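Local coordinates for protein glutathione synthetase-like effector 30 (Gpa-GSS30-apo) (Globodera pallida, PDB 5OET) that probably acts as a parasitism effector of a plant-parasitic nematode, evolved from a housekeeping glutathione synthetase and still classed as a glutathione-forming ligase, at residues A[102-107]-A[473-478]; A[94-99]-A[498-503]; A[280-285]-A[300-305]. All coordinates share one frame; numbering follows the deposited sequence.

Overall arrangement
From the N terminus, the chain first enters 94-99, where a short strand passes into helix 98-119; 102-107 lies one turn further along that helix. Contact 3 then closes a short local loop between 280-285 and 300-305. Much later, 473-478 returns to the helix and closes contact 1, and the next strand brings 498-503 to 94-99, closing contact 2. The loops are nested: contact 3 inside contact 1, and contact 1 inside contact 2. Contacts 1 and 2 have centres about 9 Å apart and share a helix and a sheet. Contact 3, about 36 Å from contact 1 between centres, belongs to another sheet and borders the second subunit.

Contact 1 (A[102-107]-A[473-478]); sequences QQAVDV and PELGIF
Ala-104 meets both Leu-475 and Ile-477 in a helix-on-sheet packing, in which helix 98-119 lies against one face of the large mixed sheet. Its methyl carbon CB sits 3.7 Å from CD2 of Leu-475, and the same CB is 3.7 Å from CG1 of Ile-477, so a single small side chain is received between two branched ones. The second element of the contact is a meeting of methyl groups: CG2 of Val-105 lies 3.8 Å from CD1 of Ile-477, and the two side chains lie roughly perpendicular. Ile-477 is thus the residue shared by both halves.

The strand supplies these two partners by simple alternation. Leu-475 and Ile-477 direct their side chains at the helix, while Gly-476 between them adds none. In Ile-477 the CG1 branch lies beside the backbone N (chi1 -59°), which puts CG1 against Ala-104, and the second torsion carries CD1 on to Val-105. The small alanine is consistent with a close layer spacing: the short axes approach to 8.6 Å, somewhat nearer than the roughly 10 Å usual for a helix on a sheet. They run 28° apart in nearly the same direction.

Further out, strand 469-484 is held on both edges by backbone hydrogen bonds, with Leu-475 pairing with Tyr-169 on one neighbour and Gly-476 with Met-499 on the other. Tyr-169 also touches both Ala-104 and Ile-477, while helix 373-380 packs on Val-107. Within the helix, the backbone N of Asp-106 is bonded to O of Gln-102 at 2.8 Å. Where the two backbones come nearest, CA of Val-105 is 6.4 Å from CA of Ile-477.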
ATOM      1  N   GLN A 102      26.357 -11.474  -6.341  1.00 49.41           N
ATOM      2  CA  GLN A 102      27.196 -11.526  -5.158  1.00 51.09           C
ATOM      3  C   GLN A 102      28.419 -10.611  -5.331  1.00 50.99           C
ATOM      4  O   GLN A 102      28.804  -9.917  -4.415  1.00 51.53           O
ATOM      5  CB  GLN A 102      27.591 -12.976  -4.826  1.00 54.42           C
ATOM      6  CG  GLN A 102      27.926 -13.245  -3.364  1.00 56.95           C
ATOM      7  CD  GLN A 102      26.886 -12.681  -2.397  1.00 58.72           C
ATOM      8  OE1 GLN A 102      27.245 -12.056  -1.390  1.00 61.91           O
ATOM      9  NE2 GLN A 102      25.591 -12.849  -2.722  1.00 57.45           N
ATOM     10  N   GLN A 103      28.993 -10.575  -6.523  1.00 51.29           N
ATOM     11  CA  GLN A 103      30.100  -9.679  -6.825  1.00 51.07           C
ATOM     12  C   GLN A 103      29.697  -8.206  -6.629  1.00 51.23           C
ATOM     13  O   GLN A 103      30.499  -7.416  -6.090  1.00 53.42           O
ATOM     14  CB  GLN A 103      30.598  -9.919  -8.256  1.00 51.63           C
ATOM     15  CG  GLN A 103      31.962  -9.354  -8.580  1.00 52.62           C
ATOM     16  CD  GLN A 103      32.276  -9.385 -10.067  1.00 53.24           C
ATOM     17  OE1 GLN A 103      31.737 -10.205 -10.829  1.00 54.39           O
ATOM     18  NE2 GLN A 103      33.172  -8.491 -10.491  1.00 52.85           N
ATOM     19  N   ALA A 104      28.484  -7.833  -7.040  1.00 49.29           N
ATOM     20  CA  ALA A 104      27.999  -6.458  -6.844  1.00 49.65           C
ATOM     21  C   ALA A 104      27.697  -6.107  -5.373  1.00 49.82           C
ATOM     22  O   ALA A 104      28.026  -5.021  -4.885  1.00 51.07           O
ATOM     23  CB  ALA A 104      26.757  -6.213  -7.679  1.00 49.05           C
ATOM     24  N   VAL A 105      27.033  -7.025  -4.686  1.00 50.10           N
ATOM     25  CA  VAL A 105      26.757  -6.875  -3.269  1.00 49.13           C
ATOM     26  C   VAL A 105      28.050  -6.760  -2.479  1.00 50.42           C
ATOM     27  O   VAL A 105      28.139  -5.905  -1.629  1.00 50.07           O
ATOM     28  CB  VAL A 105      25.898  -8.042  -2.741  1.00 49.02           C
ATOM     29  CG1 VAL A 105      25.925  -8.128  -1.217  1.00 49.15           C
ATOM     30  CG2 VAL A 105      24.474  -7.891  -3.258  1.00 47.82           C
ATOM     31  N   ASP A 106      29.036  -7.606  -2.773  1.00 53.61           N
ATOM     32  CA  ASP A 106      30.286  -7.653  -2.007  1.00 57.11           C
ATOM     33  C   ASP A 106      31.164  -6.402  -2.134  1.00 55.82           C
ATOM     34  O   ASP A 106      31.898  -6.077  -1.207  1.00 57.02           O
ATOM     35  CB  ASP A 106      31.132  -8.887  -2.402  1.00 62.44           C
ATOM     36  CG  ASP A 106      30.536 -10.215  -1.908  1.00 66.28           C
ATOM     37  OD1 ASP A 106      29.808 -10.210  -0.878  1.00 70.10           O
ATOM     38  OD2 ASP A 106      30.795 -11.267  -2.565  1.00 68.28           O
ATOM     39  N   VAL A 107      31.101  -5.719  -3.276  1.00 53.73           N
ATOM     40  CA  VAL A 107      31.989  -4.583  -3.538  1.00 52.56           C
ATOM     41  C   VAL A 107      31.425  -3.252  -3.000  1.00 51.90           C
ATOM     42  O   VAL A 107      32.127  -2.223  -2.990  1.00 50.67           O
ATOM     43  CB  VAL A 107      32.353  -4.503  -5.043  1.00 52.17           C
ATOM     44  CG1 VAL A 107      31.225  -3.908  -5.884  1.00 50.55           C
ATOM     45  CG2 VAL A 107      33.649  -3.743  -5.240  1.00 52.37           C
ATOM     46  N   PRO A 473      18.033  -6.161 -17.926  1.00 52.92           N
ATOM     47  CA  PRO A 473      17.980  -5.711 -16.547  1.00 52.91           C
ATOM     48  C   PRO A 473      19.220  -4.896 -16.124  1.00 54.12           C
ATOM     49  O   PRO A 473      20.276  -4.989 -16.747  1.00 56.69           O
ATOM     50  CB  PRO A 473      17.875  -7.011 -15.754  1.00 53.73           C
ATOM     51  CG  PRO A 473      18.553  -8.017 -16.586  1.00 54.63           C
ATOM     52  CD  PRO A 473      18.451  -7.573 -18.020  1.00 55.28           C
ATOM     53  N   GLU A 474      19.044  -4.098 -15.073  1.00 53.66           N
ATOM     54  CA  GLU A 474      20.072  -3.230 -14.524  1.00 52.24           C
ATOM     55  C   GLU A 474      19.959  -3.367 -13.012  1.00 48.93           C
ATOM     56  O   GLU A 474      18.930  -3.065 -12.443  1.00 45.69           O
ATOM     57  CB  GLU A 474      19.841  -1.781 -14.957  1.00 54.48           C
ATOM     58  CG  GLU A 474      20.977  -0.809 -14.633  1.00 57.09           C
ATOM     59  CD  GLU A 474      20.527   0.661 -14.523  1.00 59.53           C
ATOM     60  OE1 GLU A 474      19.764   1.016 -13.572  1.00 62.28           O
ATOM     61  OE2 GLU A 474      20.959   1.480 -15.370  1.00 59.78           O
ATOM     62  N   LEU A 475      21.034  -3.830 -12.381  1.00 48.05           N
ATOM     63  CA  LEU A 475      21.090  -4.107 -10.939  1.00 45.54           C
ATOM     64  C   LEU A 475      21.596  -2.904 -10.161  1.00 43.98           C
ATOM     65  O   LEU A 475      22.674  -2.428 -10.429  1.00 43.76           O
ATOM     66  CB  LEU A 475      22.055  -5.263 -10.705  1.00 45.76           C
ATOM     67  CG  LEU A 475      22.307  -5.766  -9.295  1.00 45.13           C
ATOM     68  CD1 LEU A 475      21.070  -6.447  -8.721  1.00 43.72           C
ATOM     69  CD2 LEU A 475      23.496  -6.714  -9.336  1.00 45.72           C
ATOM     70  N   GLY A 476      20.826  -2.431  -9.191  1.00 43.50           N
ATOM     71  CA  GLY A 476      21.244  -1.329  -8.311  1.00 42.93           C
ATOM     72  C   GLY A 476      21.518  -1.846  -6.913  1.00 42.68           C
ATOM     73  O   GLY A 476      20.643  -2.454  -6.305  1.00 43.00           O
ATOM     74  N   ILE A 477      22.720  -1.626  -6.401  1.00 42.44           N
ATOM     75  CA  ILE A 477      23.035  -2.015  -5.040  1.00 43.55           C
ATOM     76  C   ILE A 477      23.051  -0.788  -4.130  1.00 44.48           C
ATOM     77  O   ILE A 477      23.837   0.133  -4.355  1.00 46.54           O
ATOM     78  CB  ILE A 477      24.407  -2.695  -4.964  1.00 43.48           C
ATOM     79  CG1 ILE A 477      24.456  -3.936  -5.861  1.00 43.90           C
ATOM     80  CG2 ILE A 477      24.740  -3.052  -3.522  1.00 43.80           C
ATOM     81  CD1 ILE A 477      23.457  -5.022  -5.517  1.00 43.67           C
ATOM     82  N   PHE A 478      22.215  -0.808  -3.095  1.00 44.58           N
ATOM     83  CA  PHE A 478      22.200   0.226  -2.057  1.00 45.64           C
ATOM     84  C   PHE A 478      23.168  -0.032  -0.910  1.00 45.54           C
ATOM     85  O   PHE A 478      23.293  -1.151  -0.454  1.00 46.39           O
ATOM     86  CB  PHE A 478      20.809   0.319  -1.430  1.00 46.22           C
ATOM     87  CG  PHE A 478      19.757   0.807  -2.363  1.00 46.48           C
ATOM     88  CD1 PHE A 478      19.521   2.164  -2.509  1.00 46.27           C
ATOM     89  CD2 PHE A 478      18.984  -0.090  -3.081  1.00 47.68           C
ATOM     90  CE1 PHE A 478      18.533   2.630  -3.354  1.00 46.67           C
ATOM     91  CE2 PHE A 478      18.000   0.367  -3.948  1.00 48.22           C
ATOM     92  CZ  PHE A 478      17.766   1.731  -4.083  1.00 47.99           C
TER

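Contact 2 (A[94-99]-A[498-503]); sequences SPFPRK and HMMKSK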
ATOM      1  N   SER A  94      13.265 -11.179 -13.288  1.00 47.02           N
ATOM      2  CA  SER A  94      14.110 -11.498 -14.444  1.00 49.27           C
ATOM      3  C   SER A  94      15.296 -12.312 -13.947  1.00 49.89           C
ATOM      4  O   SER A  94      15.786 -12.057 -12.845  1.00 48.24           O
ATOM      5  CB  SER A  94      14.603 -10.224 -15.135  1.00 49.96           C
ATOM      6  OG  SER A  94      13.537  -9.555 -15.805  1.00 51.05           O
ATOM      7  N   PRO A  95      15.749 -13.300 -14.740  1.00 51.00           N
ATOM      8  CA  PRO A  95      16.906 -14.089 -14.306  1.00 52.32           C
ATOM      9  C   PRO A  95      18.208 -13.282 -14.329  1.00 53.38           C
ATOM     10  O   PRO A  95      18.383 -12.393 -15.163  1.00 54.02           O
ATOM     11  CB  PRO A  95      16.958 -15.240 -15.306  1.00 52.63           C
ATOM     12  CG  PRO A  95      16.238 -14.732 -16.499  1.00 52.60           C
ATOM     13  CD  PRO A  95      15.191 -13.794 -16.007  1.00 51.37           C
ATOM     14  N   PHE A  96      19.100 -13.596 -13.399  1.00 53.99           N
ATOM     15  CA  PHE A  96      20.350 -12.868 -13.231  1.00 53.88           C
ATOM     16  C   PHE A  96      21.381 -13.851 -12.625  1.00 54.11           C
ATOM     17  O   PHE A  96      21.043 -14.623 -11.713  1.00 52.90           O
ATOM     18  CB  PHE A  96      20.141 -11.614 -12.331  1.00 52.42           C
ATOM     19  CG  PHE A  96      21.227 -10.569 -12.481  1.00 52.28           C
ATOM     20  CD1 PHE A  96      21.163  -9.621 -13.491  1.00 51.79           C
ATOM     21  CD2 PHE A  96      22.333 -10.554 -11.627  1.00 52.87           C
ATOM     22  CE1 PHE A  96      22.172  -8.677 -13.647  1.00 51.83           C
ATOM     23  CE2 PHE A  96      23.347  -9.611 -11.779  1.00 52.48           C
ATOM     24  CZ  PHE A  96      23.262  -8.670 -12.790  1.00 51.85           C
ATOM     25  N   PRO A  97      22.626 -13.848 -13.145  1.00 53.68           N
ATOM     26  CA  PRO A  97      23.648 -14.752 -12.609  1.00 54.92           C
ATOM     27  C   PRO A  97      23.928 -14.580 -11.122  1.00 54.00           C
ATOM     28  O   PRO A  97      24.154 -13.472 -10.695  1.00 55.19           O
ATOM     29  CB  PRO A  97      24.880 -14.391 -13.433  1.00 55.87           C
ATOM     30  CG  PRO A  97      24.321 -14.006 -14.751  1.00 55.73           C
ATOM     31  CD  PRO A  97      23.048 -13.266 -14.430  1.00 53.73           C
ATOM     32  N   ARG A  98      23.916 -15.661 -10.352  1.00 54.60           N
ATOM     33  CA  ARG A  98      24.235 -15.608  -8.931  1.00 55.34           C
ATOM     34  C   ARG A  98      25.599 -14.996  -8.611  1.00 56.11           C
ATOM     35  O   ARG A  98      25.732 -14.254  -7.639  1.00 56.78           O
ATOM     36  CB  ARG A  98      24.193 -17.010  -8.324  1.00 57.89           C
ATOM     37  CG  ARG A  98      24.462 -17.088  -6.818  1.00 59.41           C
ATOM     38  CD  ARG A  98      24.150 -18.461  -6.243  1.00 61.44           C
ATOM     39  NE  ARG A  98      22.695 -18.673  -6.132  1.00 61.94           N
ATOM     40  CZ  ARG A  98      21.930 -19.438  -6.925  1.00 61.85           C
ATOM     41  NH1 ARG A  98      22.441 -20.121  -7.962  1.00 63.80           N
ATOM     42  NH2 ARG A  98      20.632 -19.513  -6.678  1.00 60.37           N
ATOM     43  N   LYS A  99      26.619 -15.318  -9.395  1.00 57.83           N
ATOM     44  CA  LYS A  99      27.977 -14.900  -9.035  1.00 58.70           C
ATOM     45  C   LYS A  99      28.127 -13.399  -9.131  1.00 55.69           C
ATOM     46  O   LYS A  99      28.714 -12.783  -8.242  1.00 55.01           O
ATOM     47  CB  LYS A  99      29.056 -15.635  -9.848  1.00 62.31           C
ATOM     48  CG  LYS A  99      29.435 -16.961  -9.184  1.00 66.19           C
ATOM     49  CD  LYS A  99      30.234 -17.921 -10.049  1.00 68.94           C
ATOM     50  CE  LYS A  99      30.249 -19.291  -9.389  1.00 70.93           C
ATOM     51  NZ  LYS A  99      31.526 -20.024  -9.632  1.00 74.24           N
ATOM     52  N   HIS A 498      19.224  -3.963  -2.577  1.00 46.28           N
ATOM     53  CA  HIS A 498      19.329  -4.188  -4.023  1.00 47.79           C
ATOM     54  C   HIS A 498      17.987  -4.118  -4.726  1.00 45.95           C
ATOM     55  O   HIS A 498      16.973  -4.564  -4.198  1.00 44.76           O
ATOM     56  CB  HIS A 498      19.986  -5.548  -4.299  1.00 48.87           C
ATOM     57  CG  HIS A 498      19.185  -6.700  -3.799  1.00 49.34           C
ATOM     58  ND1 HIS A 498      19.282  -7.187  -2.510  1.00 51.70           N
ATOM     59  CD2 HIS A 498      18.224  -7.431  -4.407  1.00 49.35           C
ATOM     60  CE1 HIS A 498      18.427  -8.187  -2.356  1.00 52.55           C
ATOM     61  NE2 HIS A 498      17.781  -8.364  -3.495  1.00 51.01           N
ATOM     62  N   MET A 499      18.020  -3.591  -5.939  1.00 46.33           N
ATOM     63  CA  MET A 499      16.844  -3.433  -6.781  1.00 47.61           C
ATOM     64  C   MET A 499      17.236  -3.730  -8.214  1.00 46.81           C
ATOM     65  O   MET A 499      18.415  -3.936  -8.509  1.00 46.58           O
ATOM     66  CB  MET A 499      16.360  -1.997  -6.692  1.00 49.52           C
ATOM     67  CG  MET A 499      17.389  -1.005  -7.237  1.00 52.19           C
ATOM     68  SD  MET A 499      16.624   0.535  -7.688  1.00 55.35           S
ATOM     69  CE  MET A 499      15.727   0.022  -9.126  1.00 56.91           C
ATOM     70  N   MET A 500      16.264  -3.688  -9.109  1.00 47.00           N
ATOM     71  CA  MET A 500      16.537  -3.937 -10.519  1.00 48.74           C
ATOM     72  C   MET A 500      15.579  -3.140 -11.369  1.00 47.49           C
ATOM     73  O   MET A 500      14.474  -2.838 -10.948  1.00 46.74           O
ATOM     74  CB  MET A 500      16.423  -5.426 -10.797  1.00 50.90           C
ATOM     75  CG  MET A 500      16.869  -5.891 -12.163  1.00 54.75           C
ATOM     76  SD  MET A 500      17.191  -7.679 -12.176  1.00 59.56           S
ATOM     77  CE  MET A 500      18.835  -7.657 -11.509  1.00 60.47           C
ATOM     78  N   LYS A 501      16.030  -2.764 -12.548  1.00 48.81           N
ATOM     79  CA  LYS A 501      15.195  -2.059 -13.508  1.00 50.13           C
ATOM     80  C   LYS A 501      15.467  -2.662 -14.865  1.00 48.60           C
ATOM     81  O   LYS A 501      16.607  -2.839 -15.217  1.00 47.03           O
ATOM     82  CB  LYS A 501      15.505  -0.554 -13.511  1.00 52.25           C
ATOM     83  CG  LYS A 501      14.937   0.223 -12.337  1.00 52.48           C
ATOM     84  CD  LYS A 501      13.635   0.970 -12.646  1.00 54.63           C
ATOM     85  CE  LYS A 501      13.872   2.384 -13.174  1.00 56.66           C
ATOM     86  NZ  LYS A 501      12.596   3.117 -13.412  1.00 56.95           N
ATOM     87  N   SER A 502      14.410  -3.004 -15.593  1.00 49.49           N
ATOM     88  CA  SER A 502      14.512  -3.543 -16.945  1.00 50.08           C
ATOM     89  C   SER A 502      13.982  -2.532 -17.934  1.00 49.68           C
ATOM     90  O   SER A 502      12.981  -1.881 -17.664  1.00 48.01           O
ATOM     91  CB  SER A 502      13.709  -4.819 -17.069  1.00 50.47           C
ATOM     92  OG  SER A 502      14.280  -5.826 -16.273  1.00 52.25           O
ATOM     93  N   LYS A 503      14.672  -2.406 -19.067  1.00 50.87           N
ATOM     94  CA  LYS A 503      14.216  -1.595 -20.188  1.00 52.63           C
ATOM     95  C   LYS A 503      14.083  -2.493 -21.389  1.00 53.79           C
ATOM     96  O   LYS A 503      14.648  -3.572 -21.373  1.00 56.62           O
ATOM     97  CB  LYS A 503      15.178  -0.437 -20.479  1.00 53.45           C
ATOM     98  CG  LYS A 503      16.595  -0.828 -20.856  1.00 56.08           C
ATOM     99  CD  LYS A 503      17.257   0.276 -21.689  1.00 57.84           C
ATOM    100  CE  LYS A 503      18.743   0.060 -21.896  1.00 59.94           C
ATOM    101  NZ  LYS A 503      19.461  -0.158 -20.602  1.00 60.80           N
TER
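Phe-96 and Met-500 form the packed half of this contact, a Met-aromatic pair joining strands 94-96 and 490-504, which flank strand 517-524 in the large mixed sheet. The methyl CE of Met-500 does the touching, 3.6 Å from CD1 of Phe-96. It lies 4.1 Å from the ring centroid and 29° off the normal, an off-centre CH-pi contact, whereas the sulfur SD stands back at 5.4 Å from the Phe-96 centroid. A bend at the last torsion of Met-500 (chi3 -82°) turns the methyl, rather than the sulfur, to the ring. On the other side of the ring plane CD of Pro-97, the N-cap residue of the helix, lies 3.8 Å above the Phe-96 ring toward its rim.

The other half is looser and polar, though itself buried. OG of Ser-94 and OG of Ser-502 stay 3.8 Å apart. A third group links them: each hydroxyl is hydrogen-bonded to OD2 of Asp-520, on the strand between, and Ser-94 also bonds ND2 of Asn-456. Solvent reaches neighbours such as the partly exposed Pro-95, which packs on Tyr-35 and Val-525.

The apolar half thus contributes packing, and the polar half joins the strands through a shared acceptor. Two hydroxyls converging on OD2 would be expected to favour the carboxylate form of Asp-520.

Contact 3 (A[280-285]-A[300-305]); sequences RFITIT and LILDDK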
ATOM      1  N   ARG A 280       9.805  16.009  10.190  1.00 46.00           N
ATOM      2  CA  ARG A 280       9.013  17.133   9.748  1.00 45.85           C
ATOM      3  C   ARG A 280       9.120  17.293   8.246  1.00 43.50           C
ATOM      4  O   ARG A 280      10.201  17.452   7.723  1.00 43.32           O
ATOM      5  CB  ARG A 280       9.454  18.388  10.496  1.00 48.26           C
ATOM      6  CG  ARG A 280       9.308  18.255  11.997  1.00 49.92           C
ATOM      7  CD  ARG A 280       7.842  18.277  12.450  1.00 52.04           C
ATOM      8  NE  ARG A 280       7.615  19.459  13.297  1.00 55.50           N
ATOM      9  CZ  ARG A 280       6.992  20.586  12.943  1.00 57.74           C
ATOM     10  NH1 ARG A 280       6.440  20.756  11.748  1.00 57.84           N
ATOM     11  NH2 ARG A 280       6.919  21.570  13.816  1.00 61.30           N
ATOM     12  N   PHE A 281       7.987  17.214   7.558  1.00 43.10           N
ATOM     13  CA  PHE A 281       7.937  17.279   6.093  1.00 42.25           C
ATOM     14  C   PHE A 281       7.654  18.692   5.638  1.00 43.87           C
ATOM     15  O   PHE A 281       6.573  19.210   5.899  1.00 42.98           O
ATOM     16  CB  PHE A 281       6.886  16.336   5.533  1.00 40.50           C
ATOM     17  CG  PHE A 281       7.354  14.932   5.475  1.00 40.01           C
ATOM     18  CD1 PHE A 281       7.649  14.245   6.651  1.00 39.43           C
ATOM     19  CD2 PHE A 281       7.554  14.299   4.257  1.00 39.59           C
ATOM     20  CE1 PHE A 281       8.107  12.953   6.612  1.00 38.48           C
ATOM     21  CE2 PHE A 281       8.009  12.999   4.213  1.00 38.29           C
ATOM     22  CZ  PHE A 281       8.285  12.323   5.395  1.00 38.37           C
ATOM     23  N   ILE A 282       8.632  19.282   4.950  1.00 45.25           N
ATOM     24  CA  ILE A 282       8.574  20.669   4.502  1.00 47.00           C
ATOM     25  C   ILE A 282       8.973  20.715   3.014  1.00 46.16           C
ATOM     26  O   ILE A 282       9.854  19.957   2.603  1.00 47.10           O
ATOM     27  CB  ILE A 282       9.484  21.551   5.430  1.00 48.21           C
ATOM     28  CG1 ILE A 282       9.011  22.987   5.461  1.00 50.17           C
ATOM     29  CG2 ILE A 282      10.964  21.518   5.032  1.00 47.98           C
ATOM     30  CD1 ILE A 282       9.885  23.878   6.318  1.00 51.81           C
ATOM     31  N   THR A 283       8.332  21.553   2.199  1.00 46.50           N
ATOM     32  CA  THR A 283       8.867  21.809   0.867  1.00 48.32           C
ATOM     33  C   THR A 283       9.950  22.842   0.976  1.00 51.08           C
ATOM     34  O   THR A 283      10.047  23.547   1.975  1.00 53.92           O
ATOM     35  CB  THR A 283       7.869  22.350  -0.163  1.00 48.97           C
ATOM     36  OG1 THR A 283       7.446  23.658   0.204  1.00 50.66           O
ATOM     37  CG2 THR A 283       6.694  21.459  -0.300  1.00 49.53           C
ATOM     38  N   ILE A 284      10.748  22.937  -0.081  1.00 52.54           N
ATOM     39  CA  ILE A 284      11.817  23.916  -0.157  1.00 53.45           C
ATOM     40  C   ILE A 284      11.296  25.352  -0.286  1.00 54.10           C
ATOM     41  O   ILE A 284      11.958  26.263   0.195  1.00 54.70           O
ATOM     42  CB  ILE A 284      12.830  23.552  -1.272  1.00 53.42           C
ATOM     43  CG1 ILE A 284      14.174  24.251  -1.013  1.00 54.24           C
ATOM     44  CG2 ILE A 284      12.284  23.871  -2.656  1.00 53.46           C
ATOM     45  CD1 ILE A 284      15.258  23.819  -1.950  1.00 53.64           C
ATOM     46  N   THR A 285      10.131  25.558  -0.903  1.00 55.57           N
ATOM     47  CA  THR A 285       9.480  26.899  -0.904  1.00 60.23           C
ATOM     48  C   THR A 285       9.104  27.390   0.494  1.00 62.30           C
ATOM     49  O   THR A 285       9.352  28.546   0.840  1.00 62.67           O
ATOM     50  CB  THR A 285       8.195  26.933  -1.762  1.00 61.05           C
ATOM     51  OG1 THR A 285       8.510  26.494  -3.080  1.00 63.19           O
ATOM     52  CG2 THR A 285       7.623  28.347  -1.865  1.00 62.12           C
ATOM     53  N   LEU A 300      20.547  24.771  12.611  1.00 46.61           N
ATOM     54  CA  LEU A 300      19.413  25.011  11.740  1.00 45.64           C
ATOM     55  C   LEU A 300      18.162  24.835  12.571  1.00 45.96           C
ATOM     56  O   LEU A 300      17.994  23.791  13.215  1.00 45.37           O
ATOM     57  CB  LEU A 300      19.423  24.015  10.576  1.00 43.72           C
ATOM     58  CG  LEU A 300      18.379  24.174   9.469  1.00 43.03           C
ATOM     59  CD1 LEU A 300      18.664  25.384   8.603  1.00 43.40           C
ATOM     60  CD2 LEU A 300      18.366  22.903   8.624  1.00 42.26           C
ATOM     61  N   ILE A 301      17.290  25.847  12.542  1.00 46.79           N
ATOM     62  CA  ILE A 301      16.075  25.864  13.346  1.00 47.40           C
ATOM     63  C   ILE A 301      14.824  25.955  12.470  1.00 47.25           C
ATOM     64  O   ILE A 301      14.821  26.665  11.491  1.00 46.64           O
ATOM     65  CB  ILE A 301      16.190  27.002  14.370  1.00 49.25           C
ATOM     66  CG1 ILE A 301      17.205  26.600  15.455  1.00 49.65           C
ATOM     67  CG2 ILE A 301      14.848  27.342  15.002  1.00 50.14           C
ATOM     68  CD1 ILE A 301      18.088  27.737  15.844  1.00 51.42           C
ATOM     69  N   LEU A 302      13.783  25.211  12.844  1.00 48.56           N
ATOM     70  CA  LEU A 302      12.517  25.136  12.128  1.00 49.88           C
ATOM     71  C   LEU A 302      11.446  25.771  12.987  1.00 52.65           C
ATOM     72  O   LEU A 302      11.309  25.411  14.141  1.00 52.94           O
ATOM     73  CB  LEU A 302      12.149  23.675  11.856  1.00 49.47           C
ATOM     74  CG  LEU A 302      10.744  23.364  11.306  1.00 49.92           C
ATOM     75  CD1 LEU A 302      10.627  23.706   9.833  1.00 50.16           C
ATOM     76  CD2 LEU A 302      10.392  21.911  11.535  1.00 49.18           C
ATOM     77  N   ASP A 303      10.678  26.699  12.406  1.00 56.34           N
ATOM     78  CA  ASP A 303       9.641  27.488  13.113  1.00 59.83           C
ATOM     79  C   ASP A 303      10.127  28.128  14.411  1.00 62.02           C
ATOM     80  O   ASP A 303       9.424  28.130  15.426  1.00 64.42           O
ATOM     81  CB  ASP A 303       8.425  26.612  13.410  1.00 60.99           C
ATOM     82  CG  ASP A 303       7.895  25.915  12.187  1.00 61.85           C
ATOM     83  OD1 ASP A 303       7.916  26.535  11.102  1.00 64.54           O
ATOM     84  OD2 ASP A 303       7.449  24.753  12.311  1.00 61.44           O
ATOM     85  N   ASP A 304      11.356  28.625  14.400  1.00 62.85           N
ATOM     86  CA  ASP A 304      11.963  29.247  15.577  1.00 64.69           C
ATOM     87  C   ASP A 304      11.994  28.393  16.863  1.00 65.04           C
ATOM     88  O   ASP A 304      12.458  28.881  17.885  1.00 68.12           O
ATOM     89  CB  ASP A 304      11.284  30.588  15.852  1.00 66.39           C
ATOM     90  CG  ASP A 304      10.990  31.362  14.577  1.00 67.18           C
ATOM     91  OD1 ASP A 304      11.898  32.047  14.040  1.00 67.78           O
ATOM     92  OD2 ASP A 304       9.841  31.264  14.106  1.00 68.15           O
ATOM     93  N   LYS A 305      11.566  27.130  16.800  1.00 62.87           N
ATOM     94  CA  LYS A 305      11.404  26.288  17.987  1.00 63.84           C
ATOM     95  C   LYS A 305      12.175  24.941  17.959  1.00 60.80           C
ATOM     96  O   LYS A 305      12.622  24.462  19.006  1.00 61.20           O
ATOM     97  CB  LYS A 305       9.912  26.031  18.182  1.00 66.18           C
ATOM     98  CG  LYS A 305       9.521  25.350  19.485  1.00 68.31           C
ATOM     99  CD  LYS A 305       8.043  25.015  19.448  1.00 69.77           C
ATOM    100  CE  LYS A 305       7.581  24.345  20.730  1.00 72.16           C
ATOM    101  NZ  LYS A 305       6.236  23.688  20.580  1.00 73.09           N
TER
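Bends at chi2 (-72°) and chi3 (-116°) fold the side chain of Arg-280 over the end of Leu-302, bringing its guanidinium over a methyl group. The bent arginine chain runs over CD2 of Leu-302: CB of Arg-280 is 3.8 Å from it, and CD2 lies over the centre of one guanidinium face, 3.9 Å from CZ. The other methyl, CD1 of Leu-302, packs at 3.6 Å on CD1 of Ile-282, where the two side chains run antiparallel alongside one another.

Past the leucine, NH2 of Arg-280 makes a long salt bridge of 3.6 Å to OD2 of Asp-303. Guanidinium and carboxylate planes are turned 44° apart, so the groups are not aligned as a flat paired bridge. Each charge has a second partner: NH1 of Arg-280 reaches OE1 of Glu-49 of the second subunit, and OD1 of Asp-303 pairs with NE of Arg-290. The arginine thus connects the sheet edge of its own chain to the dimer interface and meets two acidic groups, one from each subunit, which would be expected to offset its charge.

Asp-303 owes its place to a tight turn. N of Lys-305 bonds O of Leu-302 at 3.2 Å, and Asp-303 and Asp-304 both have positive phi, close to a type I' turn between antiparallel strands 300-302 and 306-314. Strands 279-283 and 300-302 do not pair directly; 246-251 and 306-314 link them within the curled sheet. Parallel strands 246-251 and 279-283 joined through helix 259-270 form a beta-alpha-beta crossover, as in Rossmann-like alpha/beta domains.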